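Local coordinates for LbaCas13a H328A (C2c2) (Lachnospiraceae bacterium NK4A179, PDB 5WLH), which binds a CRISPR guide RNA and, as a Cas13a enzyme, probably uses it to recognise and cleave target RNA with its HEPN nuclease domains, at residues V1269-F1274 with K1323-I1328; W1125-E1130 with E1244-I1249; V1297-E1302 with N1334-E1339. One frame throughout, in Å; residues are numbered along the deposited sequence.

Interaction 2 comes first along the chain, joining helices 1106-1145 and 1239-1250; interactions 1 and 3 follow, their segments alternating. Centres of interactions 1 and 2 lie about 14 Å apart and the two touch directly: Phe1273 of helix 1262-1273 and the next residue, Phe1274, pack on Trp1125 and Ile1126. Interactions 1 and 3, about 21 Å apart between centres, share the four-stranded antiparallel sheet, in which strand 1297-1310 lies between 1321-1330 and 1336-1344; Ile1328 packs on Phe1301. Interactions 2 and 3 are about 27 Å apart and do not touch. Helix 1262-1273 thus ties the probable nuclease helices to a sheet that carries guide RNA.

Interaction 1. Residues V1269-F1274 with K1323-I1328; sequences VFDRFF and KECARI. With nucleotides of chain B.
Asp1271 reaches from helix 1262-1273 to the backbone of Ala1326, where the helix packs on the outermost strand, 1321-1330, of a four-stranded antiparallel sheet and guide RNA lies along the junction. Its CG stands anti to the backbone N (chi1 180°), which carries the carboxylate to the strand. OD1 then accepts two bonds. The amide N of Ala1326 comes in at 2.8 Å with an essentially straight N-H (180°), from above the carboxylate plane, and O2' of A3 of chain B donates a very short bond of 2.5 Å to OD1. One protein oxygen therefore couples the strand backbone to a ribose hydroxyl. Beside it, Cys1325 SG packs against CG of Asp1271 at 3.4 Å.

Phe1270 handles the apolar half. Its CB meets Ile1328 CD1 at 3.8 Å, the two side chains crossing at about a right angle, and its CD2 lies 3.9 Å from Ala1326 CB. The ring turns its edge to A4 of chain B, with CE2 3.5 Å from that nucleotide's O2'. Farther up the strand, Glu1324 lays its CB against the base of A3, whereas Lys1323 bends at chi3 (-85°) to bring NZ within 3.0 Å of O4' of A3, a weak hydrogen bond.

Second-shell bonds add to this junction. Lys1308 on strand 1297-1310 forms a salt bridge with Asp1271 OD2, so the carboxylate is held through both oxygens and its rotation restrained. One turn back on the helix, Ser1267 OG hydrogen-bonds the backbone N of Ile1328.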
loop_
_atom_site.group_PDB
_atom_site.type_symbol
_atom_site.label_atom_id
_atom_site.label_comp_id
_atom_site.label_asym_id
_atom_site.label_seq_id
_atom_site.Cartn_x
_atom_site.Cartn_y
_atom_site.Cartn_z
ATOM N N VAL A 1269 13.506 7.645 -6.121
ATOM C CA VAL A 1269 13.104 6.678 -5.103
ATOM C C VAL A 1269 13.372 5.266 -5.606
ATOM O O VAL A 1269 14.027 4.458 -4.942
ATOM C CB VAL A 1269 11.623 6.889 -4.725
ATOM C CG1 VAL A 1269 11.101 5.702 -3.885
ATOM C CG2 VAL A 1269 11.449 8.202 -3.967
ATOM N N PHE A 1270 12.885 4.958 -6.806
ATOM C CA PHE A 1270 13.136 3.653 -7.407
ATOM C C PHE A 1270 14.631 3.360 -7.495
ATOM O O PHE A 1270 15.070 2.238 -7.233
ATOM C CB PHE A 1270 12.509 3.600 -8.805
ATOM C CG PHE A 1270 12.699 2.293 -9.510
ATOM C CD1 PHE A 1270 12.131 1.128 -8.999
ATOM C CD2 PHE A 1270 13.394 2.232 -10.719
ATOM C CE1 PHE A 1270 12.290 -0.088 -9.637
ATOM C CE2 PHE A 1270 13.560 1.029 -11.375
ATOM C CZ PHE A 1270 12.991 -0.135 -10.852
ATOM N N ASP A 1271 15.417 4.358 -7.874
ATOM C CA ASP A 1271 16.832 4.116 -8.116
ATOM C C ASP A 1271 17.577 3.819 -6.825
ATOM O O ASP A 1271 18.408 2.902 -6.784
ATOM C CB ASP A 1271 17.464 5.313 -8.814
ATOM C CG ASP A 1271 18.942 5.089 -9.077
ATOM O OD1 ASP A 1271 19.279 4.507 -10.137
ATOM O OD2 ASP A 1271 19.751 5.452 -8.203
ATOM N N ARG A 1272 17.296 4.573 -5.747
ATOM C CA ARG A 1272 18.162 4.429 -4.582
ATOM C C ARG A 1272 17.532 4.680 -3.219
ATOM O O ARG A 1272 18.275 4.679 -2.232
ATOM C CB ARG A 1272 19.386 5.359 -4.711
ATOM C CG ARG A 1272 19.066 6.843 -4.855
ATOM C CD ARG A 1272 20.394 7.617 -4.881
ATOM N NE ARG A 1272 20.258 9.028 -5.216
ATOM C CZ ARG A 1272 21.310 9.827 -5.389
ATOM N NH1 ARG A 1272 22.535 9.323 -5.259
ATOM N NH2 ARG A 1272 21.143 11.108 -5.679
ATOM N N PHE A 1273 16.218 4.894 -3.094
ATOM C CA PHE A 1273 15.694 5.095 -1.749
ATOM C C PHE A 1273 15.479 3.768 -1.031
ATOM O O PHE A 1273 15.587 3.695 0.198
ATOM C CB PHE A 1273 14.393 5.896 -1.824
ATOM C CG PHE A 1273 14.000 6.566 -0.541
ATOM C CD1 PHE A 1273 14.747 7.617 -0.024
ATOM C CD2 PHE A 1273 12.858 6.150 0.144
ATOM C CE1 PHE A 1273 14.372 8.235 1.152
ATOM C CE2 PHE A 1273 12.476 6.780 1.325
ATOM C CZ PHE A 1273 13.224 7.824 1.819
ATOM N N PHE A 1274 15.202 2.701 -1.780
ATOM C CA PHE A 1274 14.901 1.397 -1.213
ATOM C C PHE A 1274 15.991 0.388 -1.547
ATOM O O PHE A 1274 15.727 -0.771 -1.859
ATOM C CB PHE A 1274 13.529 0.927 -1.695
ATOM C CG PHE A 1274 12.415 1.622 -1.000
ATOM C CD1 PHE A 1274 12.251 1.465 0.378
ATOM C CD2 PHE A 1274 11.552 2.457 -1.688
ATOM C CE1 PHE A 1274 11.220 2.120 1.050
ATOM C CE2 PHE A 1274 10.511 3.114 -1.022
ATOM C CZ PHE A 1274 10.344 2.942 0.340
ATOM N N LYS A 1323 26.347 10.759 -12.034
ATOM C CA LYS A 1323 26.380 9.447 -12.657
ATOM C C LYS A 1323 24.985 9.098 -13.154
ATOM O O LYS A 1323 24.026 9.839 -12.932
ATOM C CB LYS A 1323 26.944 8.397 -11.696
ATOM C CG LYS A 1323 25.955 7.850 -10.690
ATOM C CD LYS A 1323 26.519 6.611 -9.994
ATOM C CE LYS A 1323 26.277 5.357 -10.805
ATOM N NZ LYS A 1323 26.781 4.144 -10.117
ATOM N N GLU A 1324 24.889 7.978 -13.864
ATOM C CA GLU A 1324 23.605 7.560 -14.415
ATOM C C GLU A 1324 22.650 7.130 -13.297
ATOM O O GLU A 1324 23.068 6.676 -12.232
ATOM C CB GLU A 1324 23.797 6.429 -15.416
ATOM C CG GLU A 1324 24.797 6.759 -16.511
ATOM C CD GLU A 1324 24.257 6.480 -17.889
ATOM O OE1 GLU A 1324 24.689 5.476 -18.499
ATOM O OE2 GLU A 1324 23.395 7.261 -18.358
ATOM N N CYS A 1325 21.352 7.300 -13.547
ATOM C CA CYS A 1325 20.313 7.024 -12.561
ATOM C C CYS A 1325 19.133 6.415 -13.298
ATOM O O CYS A 1325 18.894 6.755 -14.457
ATOM C CB CYS A 1325 19.867 8.316 -11.854
ATOM S SG CYS A 1325 18.548 8.128 -10.590
ATOM N N ALA A 1326 18.410 5.495 -12.641
ATOM C CA ALA A 1326 17.168 5.010 -13.244
ATOM C C ALA A 1326 16.272 6.192 -13.566
ATOM O O ALA A 1326 16.148 7.130 -12.775
ATOM C CB ALA A 1326 16.428 4.055 -12.303
ATOM N N ARG A 1327 15.625 6.149 -14.729
ATOM C CA ARG A 1327 14.660 7.178 -15.089
ATOM C C ARG A 1327 13.394 6.473 -15.541
ATOM O O ARG A 1327 13.408 5.735 -16.533
ATOM C CB ARG A 1327 15.191 8.104 -16.186
ATOM C CG ARG A 1327 14.214 9.216 -16.540
ATOM C CD ARG A 1327 14.933 10.407 -17.170
ATOM N NE ARG A 1327 14.847 10.340 -18.619
ATOM C CZ ARG A 1327 13.773 10.710 -19.308
ATOM N NH1 ARG A 1327 13.769 10.601 -20.626
ATOM N NH2 ARG A 1327 12.706 11.188 -18.677
ATOM N N ILE A 1328 12.320 6.659 -14.785
ATOM C CA ILE A 1328 11.004 6.168 -15.175
ATOM C C ILE A 1328 10.365 7.238 -16.038
ATOM O O ILE A 1328 10.216 8.390 -15.616
ATOM C CB ILE A 1328 10.131 5.866 -13.947
ATOM C CG1 ILE A 1328 10.821 4.839 -13.029
ATOM C CG2 ILE A 1328 8.759 5.422 -14.384
ATOM C CD1 ILE A 1328 10.167 4.728 -11.629
ATOM P P A B 3 26.707 -0.484 -9.387
ATOM O OP1 A B 3 25.747 -1.616 -9.495
ATOM O OP2 A B 3 28.025 -0.545 -10.068
ATOM O "O5'" A B 3 26.050 0.864 -9.899
ATOM C "C5'" A B 3 25.017 0.834 -10.837
ATOM C "C4'" A B 3 23.922 1.775 -10.437
ATOM O "O4'" A B 3 24.148 3.046 -11.098
ATOM C "C3'" A B 3 22.552 1.319 -10.907
ATOM O "O3'" A B 3 21.915 0.492 -9.949
ATOM C "C2'" A B 3 21.834 2.617 -11.205
ATOM O "O2'" A B 3 21.408 3.226 -9.997
ATOM C "C1'" A B 3 22.985 3.453 -11.764
ATOM N N9 A B 3 23.221 3.216 -13.198
ATOM C C8 A B 3 24.376 2.709 -13.773
ATOM N N7 A B 3 24.321 2.629 -15.083
ATOM C C5 A B 3 23.050 3.113 -15.385
ATOM C C6 A B 3 22.377 3.310 -16.604
ATOM N N6 A B 3 22.917 2.991 -17.784
ATOM N N1 A B 3 21.125 3.828 -16.574
ATOM C C2 A B 3 20.597 4.134 -15.381
ATOM N N3 A B 3 21.139 3.998 -14.171
ATOM C C4 A B 3 22.371 3.482 -14.241
ATOM P P A B 4 21.270 -0.901 -10.403
ATOM O OP1 A B 4 20.735 -1.543 -9.163
ATOM O OP2 A B 4 22.212 -1.635 -11.288
ATOM O "O5'" A B 4 20.045 -0.467 -11.313
ATOM C "C5'" A B 4 18.991 0.319 -10.782
ATOM C "C4'" A B 4 18.082 0.774 -11.885
ATOM O "O4'" A B 4 18.818 1.620 -12.801
ATOM C "C3'" A B 4 17.538 -0.332 -12.767
ATOM O "O3'" A B 4 16.420 -0.974 -12.190
ATOM C "C2'" A B 4 17.218 0.406 -14.057
ATOM O "O2'" A B 4 16.026 1.169 -13.915
ATOM C "C1'" A B 4 18.385 1.384 -14.124
ATOM N N9 A B 4 19.528 0.841 -14.881
ATOM C C8 A B 4 20.703 0.301 -14.418
ATOM N N7 A B 4 21.524 -0.058 -15.382
ATOM C C5 A B 4 20.846 0.288 -16.544
ATOM C C6 A B 4 21.147 0.173 -17.921
ATOM N N6 A B 4 22.283 -0.336 -18.403
ATOM N N1 A B 4 20.229 0.630 -18.799
ATOM C C2 A B 4 19.083 1.145 -18.347
ATOM N N3 A B 4 18.687 1.299 -17.083
ATOM C C4 A B 4 19.613 0.840 -16.240
#

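Interaction 2. Residues W1125-E1130 with E1244-I1249; sequences WIYLRE and ELRNYI
Arg1246 and Glu1130 form a salt bridge between helices 1239-1250 and 1106-1145. NH1 of Arg1246 donates to OE2 of Glu1130 at 2.9 Å (N-H...O 158°); the oxygen lies close to the guanidinium plane but is itself met from above the carboxylate plane. NH2 of Arg1246 adds a weak bond to the same OE2 at 3.4 Å. Water 1 donates to Glu1130 OE2 at 2.6 Å and weakly accepts from Arg1246 NH2, so this oxygen takes two firm donors, NH1 and the water, and the weak NH2, while Asn604 bonds OE1. Arg1246 NH2 also has a salt bridge to Glu1250 OE1, and the other oxygen of Glu1250 is hydrogen-bonded to Tyr1127 OH.

Ile1126 places CG2 over the centre of the guanidinium face, 3.5 Å from Arg1246 CZ, and the bend of Arg1246 at chi2 (-102°) helps bring the group there. Beyond this, CD1 of Ile1126 packs on Ile1249 CG2 at 3.6 Å.

The helices run roughly antiparallel, with 142° between the axes of segments 1125-1130 and 1244-1249. Arg1246 begins the sequence Arg-Asn-Tyr-Ile-Glu-His, which fits the R-X4-6-H signature of HEPN ribonucleases, consistent with Arg1246 being the arginine of a HEPN active site, held in place by these bonds.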
loop_
_atom_site.group_PDB
_atom_site.type_symbol
_atom_site.label_atom_id
_atom_site.label_comp_id
_atom_site.label_asym_id
_atom_site.label_seq_id
_atom_site.Cartn_x
_atom_site.Cartn_y
_atom_site.Cartn_z
ATOM N N TRP A 1125 6.540 6.459 2.004
ATOM C CA TRP A 1125 7.791 5.738 1.793
ATOM C C TRP A 1125 8.906 6.275 2.685
ATOM O O TRP A 1125 9.754 5.509 3.156
ATOM C CB TRP A 1125 8.203 5.851 0.330
ATOM C CG TRP A 1125 7.480 4.884 -0.544
ATOM C CD1 TRP A 1125 6.962 3.664 -0.186
ATOM C CD2 TRP A 1125 7.204 5.051 -1.940
ATOM N NE1 TRP A 1125 6.389 3.051 -1.300
ATOM C CE2 TRP A 1125 6.530 3.888 -2.380
ATOM C CE3 TRP A 1125 7.464 6.074 -2.857
ATOM C CZ2 TRP A 1125 6.105 3.722 -3.707
ATOM C CZ3 TRP A 1125 7.070 5.906 -4.165
ATOM C CH2 TRP A 1125 6.383 4.738 -4.580
ATOM N N ILE A 1126 8.943 7.592 2.901
ATOM C CA ILE A 1126 9.954 8.132 3.818
ATOM C C ILE A 1126 9.856 7.442 5.167
ATOM O O ILE A 1126 10.864 7.029 5.754
ATOM C CB ILE A 1126 9.807 9.653 3.975
ATOM C CG1 ILE A 1126 10.331 10.356 2.728
ATOM C CG2 ILE A 1126 10.553 10.118 5.264
ATOM C CD1 ILE A 1126 9.932 11.818 2.633
ATOM N N TYR A 1127 8.635 7.333 5.693
ATOM C CA TYR A 1127 8.468 6.770 7.029
ATOM C C TYR A 1127 8.576 5.259 7.024
ATOM O O TYR A 1127 8.934 4.677 8.052
ATOM C CB TYR A 1127 7.155 7.288 7.635
ATOM C CG TYR A 1127 7.407 8.706 8.103
ATOM C CD1 TYR A 1127 8.002 8.949 9.343
ATOM C CD2 TYR A 1127 7.156 9.792 7.269
ATOM C CE1 TYR A 1127 8.295 10.239 9.758
ATOM C CE2 TYR A 1127 7.431 11.093 7.687
ATOM C CZ TYR A 1127 8.000 11.313 8.922
ATOM O OH TYR A 1127 8.286 12.602 9.325
ATOM N N LEU A 1128 8.343 4.622 5.873
ATOM C CA LEU A 1128 8.728 3.226 5.718
ATOM C C LEU A 1128 10.235 3.077 5.871
ATOM O O LEU A 1128 10.712 2.247 6.648
ATOM C CB LEU A 1128 8.278 2.703 4.351
ATOM C CG LEU A 1128 8.183 1.186 4.178
ATOM C CD1 LEU A 1128 7.075 0.626 5.095
ATOM C CD2 LEU A 1128 7.878 0.856 2.697
ATOM N N ARG A 1129 10.999 3.879 5.124
ATOM C CA ARG A 1129 12.457 3.774 5.199
ATOM C C ARG A 1129 12.969 4.129 6.585
ATOM O O ARG A 1129 13.873 3.464 7.111
ATOM C CB ARG A 1129 13.106 4.673 4.150
ATOM C CG ARG A 1129 14.628 4.423 4.018
ATOM C CD ARG A 1129 15.244 5.331 2.960
ATOM N NE ARG A 1129 16.586 4.898 2.588
ATOM C CZ ARG A 1129 17.690 5.190 3.267
ATOM N NH1 ARG A 1129 17.628 5.898 4.385
ATOM N NH2 ARG A 1129 18.866 4.744 2.833
ATOM N N GLU A 1130 12.393 5.164 7.205
ATOM C CA GLU A 1130 12.926 5.591 8.492
ATOM C C GLU A 1130 12.712 4.517 9.533
ATOM O O GLU A 1130 13.594 4.261 10.365
ATOM C CB GLU A 1130 12.289 6.900 8.949
ATOM C CG GLU A 1130 13.013 7.447 10.181
ATOM C CD GLU A 1130 12.562 8.834 10.540
ATOM O OE1 GLU A 1130 11.516 8.956 11.203
ATOM O OE2 GLU A 1130 13.267 9.788 10.165
ATOM N N GLU A 1244 19.006 14.336 1.409
ATOM C CA GLU A 1244 18.537 15.451 0.602
ATOM C C GLU A 1244 17.209 15.128 -0.065
ATOM O O GLU A 1244 16.303 15.968 -0.095
ATOM C CB GLU A 1244 19.584 15.815 -0.448
ATOM C CG GLU A 1244 19.136 16.935 -1.376
ATOM C CD GLU A 1244 20.311 17.661 -2.002
ATOM O OE1 GLU A 1244 20.941 18.488 -1.309
ATOM O OE2 GLU A 1244 20.617 17.386 -3.181
ATOM N N LEU A 1245 17.080 13.916 -0.614
ATOM C CA LEU A 1245 15.827 13.536 -1.264
ATOM C C LEU A 1245 14.684 13.490 -0.250
ATOM O O LEU A 1245 13.595 14.017 -0.494
ATOM C CB LEU A 1245 16.005 12.191 -1.960
ATOM C CG LEU A 1245 14.722 11.520 -2.468
ATOM C CD1 LEU A 1245 14.063 12.385 -3.530
ATOM C CD2 LEU A 1245 15.073 10.119 -3.025
ATOM N N ARG A 1246 14.921 12.864 0.903
ATOM C CA ARG A 1246 13.912 12.812 1.952
ATOM C C ARG A 1246 13.452 14.215 2.325
ATOM O O ARG A 1246 12.250 14.495 2.420
ATOM C CB ARG A 1246 14.504 12.087 3.167
ATOM C CG ARG A 1246 13.550 11.893 4.323
ATOM C CD ARG A 1246 13.776 12.881 5.446
ATOM N NE ARG A 1246 12.666 12.836 6.396
ATOM C CZ ARG A 1246 12.579 11.967 7.395
ATOM N NH1 ARG A 1246 13.548 11.071 7.585
ATOM N NH2 ARG A 1246 11.525 11.987 8.202
ATOM N N ASN A 1247 14.413 15.119 2.529
ATOM C CA ASN A 1247 14.058 16.477 2.917
ATOM C C ASN A 1247 13.320 17.181 1.798
ATOM O O ASN A 1247 12.360 17.919 2.049
ATOM C CB ASN A 1247 15.309 17.265 3.299
ATOM C CG ASN A 1247 15.885 16.846 4.639
ATOM O OD1 ASN A 1247 15.203 16.248 5.478
ATOM N ND2 ASN A 1247 17.147 17.180 4.855
ATOM N N TYR A 1248 13.764 16.975 0.554
ATOM C CA TYR A 1248 13.099 17.597 -0.578
ATOM C C TYR A 1248 11.621 17.253 -0.576
ATOM O O TYR A 1248 10.761 18.127 -0.712
ATOM C CB TYR A 1248 13.764 17.141 -1.873
ATOM C CG TYR A 1248 13.255 17.837 -3.106
ATOM C CD1 TYR A 1248 13.841 19.007 -3.556
ATOM C CD2 TYR A 1248 12.180 17.323 -3.818
ATOM C CE1 TYR A 1248 13.380 19.640 -4.680
ATOM C CE2 TYR A 1248 11.707 17.954 -4.936
ATOM C CZ TYR A 1248 12.311 19.117 -5.365
ATOM O OH TYR A 1248 11.837 19.754 -6.494
ATOM N N ILE A 1249 11.309 15.969 -0.402
ATOM C CA ILE A 1249 9.918 15.529 -0.389
ATOM C C ILE A 1249 9.195 16.087 0.833
ATOM O O ILE A 1249 8.146 16.738 0.722
ATOM C CB ILE A 1249 9.852 13.994 -0.405
ATOM C CG1 ILE A 1249 10.427 13.449 -1.718
ATOM C CG2 ILE A 1249 8.424 13.526 -0.183
ATOM C CD1 ILE A 1249 10.816 11.978 -1.599
HETATM O O HOH W 1 12.225 11.916 11.253
#

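Interaction 3. Residues V1297-E1302 with N1334-E1339; sequences VNVRFE and NGVYSE
Asn1298 and Tyr1337 face each other as a hydrogen-bonded pair of antiparallel strands, 1297-1310 and 1336-1344, the two inner strands of the four-stranded sheet. Asn1298 N donates to Tyr1337 O at 2.8 Å, and the return bond runs from Tyr1337 N to Asn1298 O. The amide of Asn1298 lies nearly parallel to the tyrosine ring (planes 5° apart), and CB of Asn1298 sits over the ring centre in a CH-pi contact, 3.5 Å from the centroid. On the other sheet face, Val1336, paired with Val1299, touches it and also Val1297.

Arg1300, whose backbone N bonds Gly1335 O, runs extended across the strand. CB and then CG pass Gly1335 O, CB at 3.8 Å. CD comes to 3.7 Å from Asn1334 O, and NE is 4.0 Å from Tyr1337 CE1. CZ closes on the same CE1 at 3.4 Å; this ring atom lies over a guanidinium face, off centre, with the planes 32° apart. Replacing Tyr1337 with a serine would probably strip the Asn1298 amide and the Arg1300 guanidinium of their flat partner, leaving the amide freer to turn and the arginine held mainly through NH1. At the tip, Arg1300 NH1 donates to Asn1334 O at 2.9 Å, from somewhat outside the carbonyl plane.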
loop_
_atom_site.group_PDB
_atom_site.type_symbol
_atom_site.label_atom_id
_atom_site.label_comp_id
_atom_site.label_asym_id
_atom_site.label_seq_id
_atom_site.Cartn_x
_atom_site.Cartn_y
_atom_site.Cartn_z
ATOM N N VAL A 1297 -6.531 6.701 -15.339
ATOM C CA VAL A 1297 -5.463 7.029 -16.278
ATOM C C VAL A 1297 -4.518 5.835 -16.356
ATOM O O VAL A 1297 -3.949 5.424 -15.339
ATOM C CB VAL A 1297 -4.716 8.298 -15.844
ATOM C CG1 VAL A 1297 -3.567 8.625 -16.815
ATOM C CG2 VAL A 1297 -5.688 9.467 -15.750
ATOM N N ASN A 1298 -4.362 5.267 -17.557
ATOM C CA ASN A 1298 -3.453 4.147 -17.806
ATOM C C ASN A 1298 -2.159 4.681 -18.388
ATOM O O ASN A 1298 -2.192 5.349 -19.423
ATOM C CB ASN A 1298 -4.018 3.164 -18.824
ATOM C CG ASN A 1298 -5.009 2.230 -18.255
ATOM O OD1 ASN A 1298 -4.689 1.094 -17.911
ATOM N ND2 ASN A 1298 -6.253 2.670 -18.207
ATOM N N VAL A 1299 -1.021 4.366 -17.763
ATOM C CA VAL A 1299 0.243 4.823 -18.319
ATOM C C VAL A 1299 1.116 3.615 -18.618
ATOM O O VAL A 1299 1.043 2.584 -17.943
ATOM C CB VAL A 1299 0.964 5.838 -17.398
ATOM C CG1 VAL A 1299 0.033 6.985 -17.068
ATOM C CG2 VAL A 1299 1.500 5.165 -16.124
ATOM N N ARG A 1300 1.911 3.731 -19.686
ATOM C CA ARG A 1300 2.873 2.708 -20.075
ATOM C C ARG A 1300 4.274 3.238 -19.794
ATOM O O ARG A 1300 4.745 4.157 -20.469
ATOM C CB ARG A 1300 2.720 2.327 -21.548
ATOM C CG ARG A 1300 1.394 1.669 -21.878
ATOM C CD ARG A 1300 1.337 1.276 -23.373
ATOM N NE ARG A 1300 0.188 0.429 -23.693
ATOM C CZ ARG A 1300 -0.894 0.853 -24.339
ATOM N NH1 ARG A 1300 -0.973 2.117 -24.736
ATOM N NH2 ARG A 1300 -1.897 0.019 -24.592
ATOM N N PHE A 1301 4.940 2.650 -18.802
ATOM C CA PHE A 1301 6.266 3.091 -18.420
ATOM C C PHE A 1301 7.306 2.639 -19.424
ATOM O O PHE A 1301 7.198 1.575 -20.037
ATOM C CB PHE A 1301 6.658 2.515 -17.069
ATOM C CG PHE A 1301 5.864 3.037 -15.941
ATOM C CD1 PHE A 1301 5.651 4.384 -15.795
ATOM C CD2 PHE A 1301 5.389 2.159 -14.962
ATOM C CE1 PHE A 1301 4.946 4.861 -14.703
ATOM C CE2 PHE A 1301 4.684 2.630 -13.883
ATOM C CZ PHE A 1301 4.454 3.989 -13.760
ATOM N N GLU A 1302 8.334 3.450 -19.564
ATOM C CA GLU A 1302 9.574 3.019 -20.172
ATOM C C GLU A 1302 10.673 3.334 -19.178
ATOM O O GLU A 1302 10.671 4.398 -18.554
ATOM C CB GLU A 1302 9.828 3.714 -21.516
ATOM C CG GLU A 1302 8.788 3.397 -22.589
ATOM C CD GLU A 1302 9.007 2.057 -23.284
ATOM O OE1 GLU A 1302 8.472 1.876 -24.407
ATOM O OE2 GLU A 1302 9.698 1.181 -22.717
ATOM N N ASN A 1334 1.684 6.861 -27.641
ATOM C CA ASN A 1334 0.566 6.121 -27.053
ATOM C C ASN A 1334 0.951 5.559 -25.690
ATOM O O ASN A 1334 0.768 4.373 -25.407
ATOM C CB ASN A 1334 0.084 5.010 -27.979
ATOM C CG ASN A 1334 -0.482 5.562 -29.276
ATOM O OD1 ASN A 1334 -1.009 6.669 -29.291
ATOM N ND2 ASN A 1334 -0.367 4.803 -30.353
ATOM N N GLY A 1335 1.524 6.421 -24.866
ATOM C CA GLY A 1335 1.901 6.020 -23.529
ATOM C C GLY A 1335 0.860 6.264 -22.465
ATOM O O GLY A 1335 0.977 5.718 -21.365
ATOM N N VAL A 1336 -0.164 7.058 -22.764
ATOM C CA VAL A 1336 -1.191 7.440 -21.796
ATOM C C VAL A 1336 -2.545 7.244 -22.461
ATOM O O VAL A 1336 -2.785 7.779 -23.549
ATOM C CB VAL A 1336 -1.033 8.896 -21.327
ATOM C CG1 VAL A 1336 -2.178 9.305 -20.390
ATOM C CG2 VAL A 1336 0.342 9.126 -20.630
ATOM N N TYR A 1337 -3.423 6.470 -21.829
ATOM C CA TYR A 1337 -4.787 6.389 -22.335
ATOM C C TYR A 1337 -5.768 6.321 -21.173
ATOM O O TYR A 1337 -5.418 5.952 -20.051
ATOM C CB TYR A 1337 -4.988 5.201 -23.294
ATOM C CG TYR A 1337 -4.709 3.833 -22.715
ATOM C CD1 TYR A 1337 -3.415 3.338 -22.666
ATOM C CD2 TYR A 1337 -5.742 3.023 -22.251
ATOM C CE1 TYR A 1337 -3.145 2.090 -22.154
ATOM C CE2 TYR A 1337 -5.475 1.761 -21.730
ATOM C CZ TYR A 1337 -4.173 1.309 -21.685
ATOM O OH TYR A 1337 -3.881 0.064 -21.173
ATOM N N SER A 1338 -7.003 6.718 -21.461
ATOM C CA SER A 1338 -8.058 6.709 -20.465
ATOM C C SER A 1338 -8.627 5.312 -20.324
ATOM O O SER A 1338 -8.768 4.582 -21.303
ATOM C CB SER A 1338 -9.172 7.678 -20.853
ATOM O OG SER A 1338 -10.221 7.639 -19.895
ATOM N N GLU A 1339 -8.924 4.928 -19.090
ATOM C CA GLU A 1339 -9.827 3.816 -18.878
ATOM C C GLU A 1339 -11.158 4.117 -19.551
ATOM O O GLU A 1339 -11.580 5.270 -19.653
ATOM C CB GLU A 1339 -10.058 3.587 -17.387
ATOM C CG GLU A 1339 -8.935 2.879 -16.674
ATOM C CD GLU A 1339 -8.778 1.430 -17.115
ATOM O OE1 GLU A 1339 -7.986 1.175 -18.040
ATOM O OE2 GLU A 1339 -9.435 0.551 -16.530
#